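Local atomic coordinates of paenibacillus xanthan lyase (Paenibacillus, PDB entry 6F2P), a protein that cleaves the bacterial polysaccharide xanthan as a calcium-containing lyase of polysaccharide lyase family 8. Residues D490-V494 against Y617-K623. Sequence-based numbering, arbitrary orientation.
With CA (calcium ion), chain B.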
loop_
_atom_site.group_PDB
_atom_site.type_symbol
_atom_site.label_atom_id
_atom_site.label_comp_id
_atom_site.label_asym_id
_atom_site.label_seq_id
_atom_site.Cartn_x
_atom_site.Cartn_y
_atom_site.Cartn_z
ATOM N N ASP A 490 18.645 -4.881 9.185
ATOM C CA ASP A 490 19.895 -4.689 8.447
ATOM C C ASP A 490 20.434 -5.969 7.799
ATOM O O ASP A 490 20.973 -5.921 6.700
ATOM C CB ASP A 490 20.972 -4.005 9.304
ATOM C CG ASP A 490 21.223 -4.723 10.604
ATOM O OD1 ASP A 490 20.308 -5.428 11.058
ATOM O OD2 ASP A 490 22.326 -4.585 11.177
ATOM N N ASP A 491 20.291 -7.106 8.473
ATOM C CA ASP A 491 20.837 -8.357 7.955
ATOM C C ASP A 491 19.983 -9.548 8.358
ATOM O O ASP A 491 20.432 -10.682 8.291
ATOM C CB ASP A 491 22.286 -8.563 8.417
ATOM C CG ASP A 491 22.432 -8.571 9.937
ATOM O OD1 ASP A 491 21.428 -8.365 10.652
ATOM O OD2 ASP A 491 23.573 -8.741 10.417
ATOM N N GLU A 492 18.755 -9.287 8.787
ATOM C CA GLU A 492 17.833 -10.368 9.102
ATOM C C GLU A 492 16.425 -10.006 8.685
ATOM O O GLU A 492 16.081 -8.827 8.588
ATOM C CB GLU A 492 17.845 -10.699 10.600
ATOM C CG GLU A 492 17.368 -9.578 11.504
ATOM C CD GLU A 492 18.508 -8.692 11.987
ATOM O OE1 GLU A 492 18.789 -7.683 11.312
ATOM O OE2 GLU A 492 19.127 -9.004 13.035
ATOM N N ILE A 493 15.622 -11.035 8.430
ATOM C CA ILE A 493 14.186 -10.873 8.263
ATOM C C ILE A 493 13.465 -11.738 9.282
ATOM O O ILE A 493 13.696 -12.943 9.356
ATOM C CB ILE A 493 13.714 -11.290 6.865
ATOM C CG1 ILE A 493 14.362 -10.407 5.801
ATOM C CG2 ILE A 493 12.202 -11.202 6.778
ATOM C CD1 ILE A 493 15.302 -11.152 4.902
ATOM N N VAL A 494 12.605 -11.131 10.087
ATOM C CA VAL A 494 11.823 -11.918 11.024
ATOM C C VAL A 494 10.433 -12.120 10.445
ATOM O O VAL A 494 9.795 -11.162 9.993
ATOM C CB VAL A 494 11.723 -11.246 12.406
ATOM C CG1 VAL A 494 10.902 -12.108 13.358
ATOM C CG2 VAL A 494 13.117 -10.983 12.977
ATOM N N TYR A 617 10.061 -17.427 12.646
ATOM C CA TYR A 617 11.398 -17.794 12.192
ATOM C C TYR A 617 12.112 -16.546 11.701
ATOM O O TYR A 617 11.473 -15.514 11.459
ATOM C CB TYR A 617 11.355 -18.874 11.098
ATOM C CG TYR A 617 10.635 -18.485 9.820
ATOM C CD1 TYR A 617 9.252 -18.564 9.729
ATOM C CD2 TYR A 617 11.342 -18.076 8.692
ATOM C CE1 TYR A 617 8.586 -18.221 8.560
ATOM C CE2 TYR A 617 10.685 -17.735 7.513
ATOM C CZ TYR A 617 9.307 -17.807 7.459
ATOM O OH TYR A 617 8.638 -17.466 6.304
ATOM N N VAL A 618 13.430 -16.643 11.561
ATOM C CA VAL A 618 14.249 -15.501 11.188
ATOM C C VAL A 618 15.149 -15.896 10.042
ATOM O O VAL A 618 15.920 -16.844 10.164
ATOM C CB VAL A 618 15.169 -15.065 12.348
ATOM C CG1 VAL A 618 16.125 -13.991 11.883
ATOM C CG2 VAL A 618 14.356 -14.598 13.545
ATOM N N LEU A 619 15.059 -15.175 8.928
ATOM C CA LEU A 619 15.948 -15.434 7.806
ATOM C C LEU A 619 17.276 -14.740 8.053
ATOM O O LEU A 619 17.319 -13.543 8.356
ATOM C CB LEU A 619 15.336 -14.951 6.492
ATOM C CG LEU A 619 14.083 -15.691 6.034
ATOM C CD1 LEU A 619 13.591 -15.149 4.686
ATOM C CD2 LEU A 619 14.345 -17.190 5.957
ATOM N N LEU A 620 18.359 -15.498 7.924
ATOM C CA LEU A 620 19.697 -14.965 8.118
ATOM C C LEU A 620 20.533 -15.220 6.875
ATOM O O LEU A 620 21.322 -16.163 6.844
ATOM C CB LEU A 620 20.348 -15.623 9.337
ATOM C CG LEU A 620 19.635 -15.379 10.673
ATOM C CD1 LEU A 620 20.219 -16.248 11.776
ATOM C CD2 LEU A 620 19.706 -13.906 11.080
ATOM N N PRO A 621 20.354 -14.386 5.835
ATOM C CA PRO A 621 21.070 -14.618 4.576
ATOM C C PRO A 621 22.577 -14.419 4.712
ATOM O O PRO A 621 23.018 -13.659 5.580
ATOM C CB PRO A 621 20.488 -13.550 3.631
ATOM C CG PRO A 621 19.204 -13.128 4.246
ATOM C CD PRO A 621 19.411 -13.260 5.733
ATOM N N ASN A 622 23.344 -15.115 3.874
ATOM C CA ASN A 622 24.740 -14.776 3.649
ATOM C C ASN A 622 25.595 -14.915 4.909
ATOM O O ASN A 622 26.570 -14.177 5.113
ATOM C CB ASN A 622 24.824 -13.350 3.084
ATOM C CG ASN A 622 26.151 -13.055 2.418
ATOM O OD1 ASN A 622 26.801 -13.946 1.855
ATOM N ND2 ASN A 622 26.567 -11.801 2.483
ATOM N N LYS A 623 25.233 -15.871 5.756
ATOM C CA LYS A 623 26.012 -16.122 6.964
ATOM C C LYS A 623 26.568 -17.534 6.976
ATOM O O LYS A 623 25.927 -18.470 6.492
ATOM C CB LYS A 623 25.177 -15.886 8.225
ATOM C CG LYS A 623 25.287 -14.494 8.779
ATOM C CD LYS A 623 24.336 -14.266 9.962
ATOM C CE LYS A 623 24.519 -12.862 10.532
ATOM N NZ LYS A 623 24.784 -11.875 9.430
HETATM CA CA CA B . 20.852 -7.228 12.689
HETATM O O HOH W 1 22.621 -12.119 7.596
#
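Ile-493 and Leu-619 face each other as an antiparallel hydrogen-bonded pair that joins strands 493-501 and 613-621 in the large sheet of the super-sandwich domain. Ile-493 N gives its hydrogen to Leu-619 O at 3.0 Å, and Leu-619 N returns a bond to Ile-493 O. Branched Ile-493 and Leu-619 suit the buried face here: Ile-493 CB and Leu-619 CB meet at 4.0 Å, the side chains crossing at a slant, and Phe-382 of strand 380-385 packs against both. On the other face Val-494 CG2 meets Val-618 CG2 at 3.9 Å, and Ile-637 closes over these two compact valines.

Glu-492, just before strand 493-501, reaches from the sheet to calcium. Glu-492 CB rests against Leu-620 CD2 at 3.7 Å and Val-618 CG1 at 3.9 Å, so the aliphatic root shares the valine face. CG then turns the chain away from strand 613-621 through a bend (chi2 -92°), and CD presents both carboxylate oxygens to the metal. Glu-492 OE1 and OE2 each lie 2.5 Å from calcium, a bidentate grip; OE1 also accepts a hydrogen bond from Asp-491 N, which comes from above the carboxylate plane, while OE2 is hydrogen-bonded to Tyr-631 OH. Asp-490 OD1, Asp-491 OD1, Gln-636 and Glu-651 complete the site, their hard oxygens well matched to calcium.

Asp-491 faces two ways: OD1 binds the metal, and Asp-491 OD2 forms a long salt bridge of 3.5 Å with Lys-623 NZ, the two side chains crossing at about a right angle. Lysine has the length to reach Asp-491 here, where the segments are no longer directly bonded through their backbones. A water accepts from the same NZ and donates to Asp-491 O and Pro-621 O. Metal bonds, salt bridge and water hold the turn before strand 493-501 to the end of strand 613-621; calcium and the lysine ammonium probably also offset the charge of the clustered carboxylates.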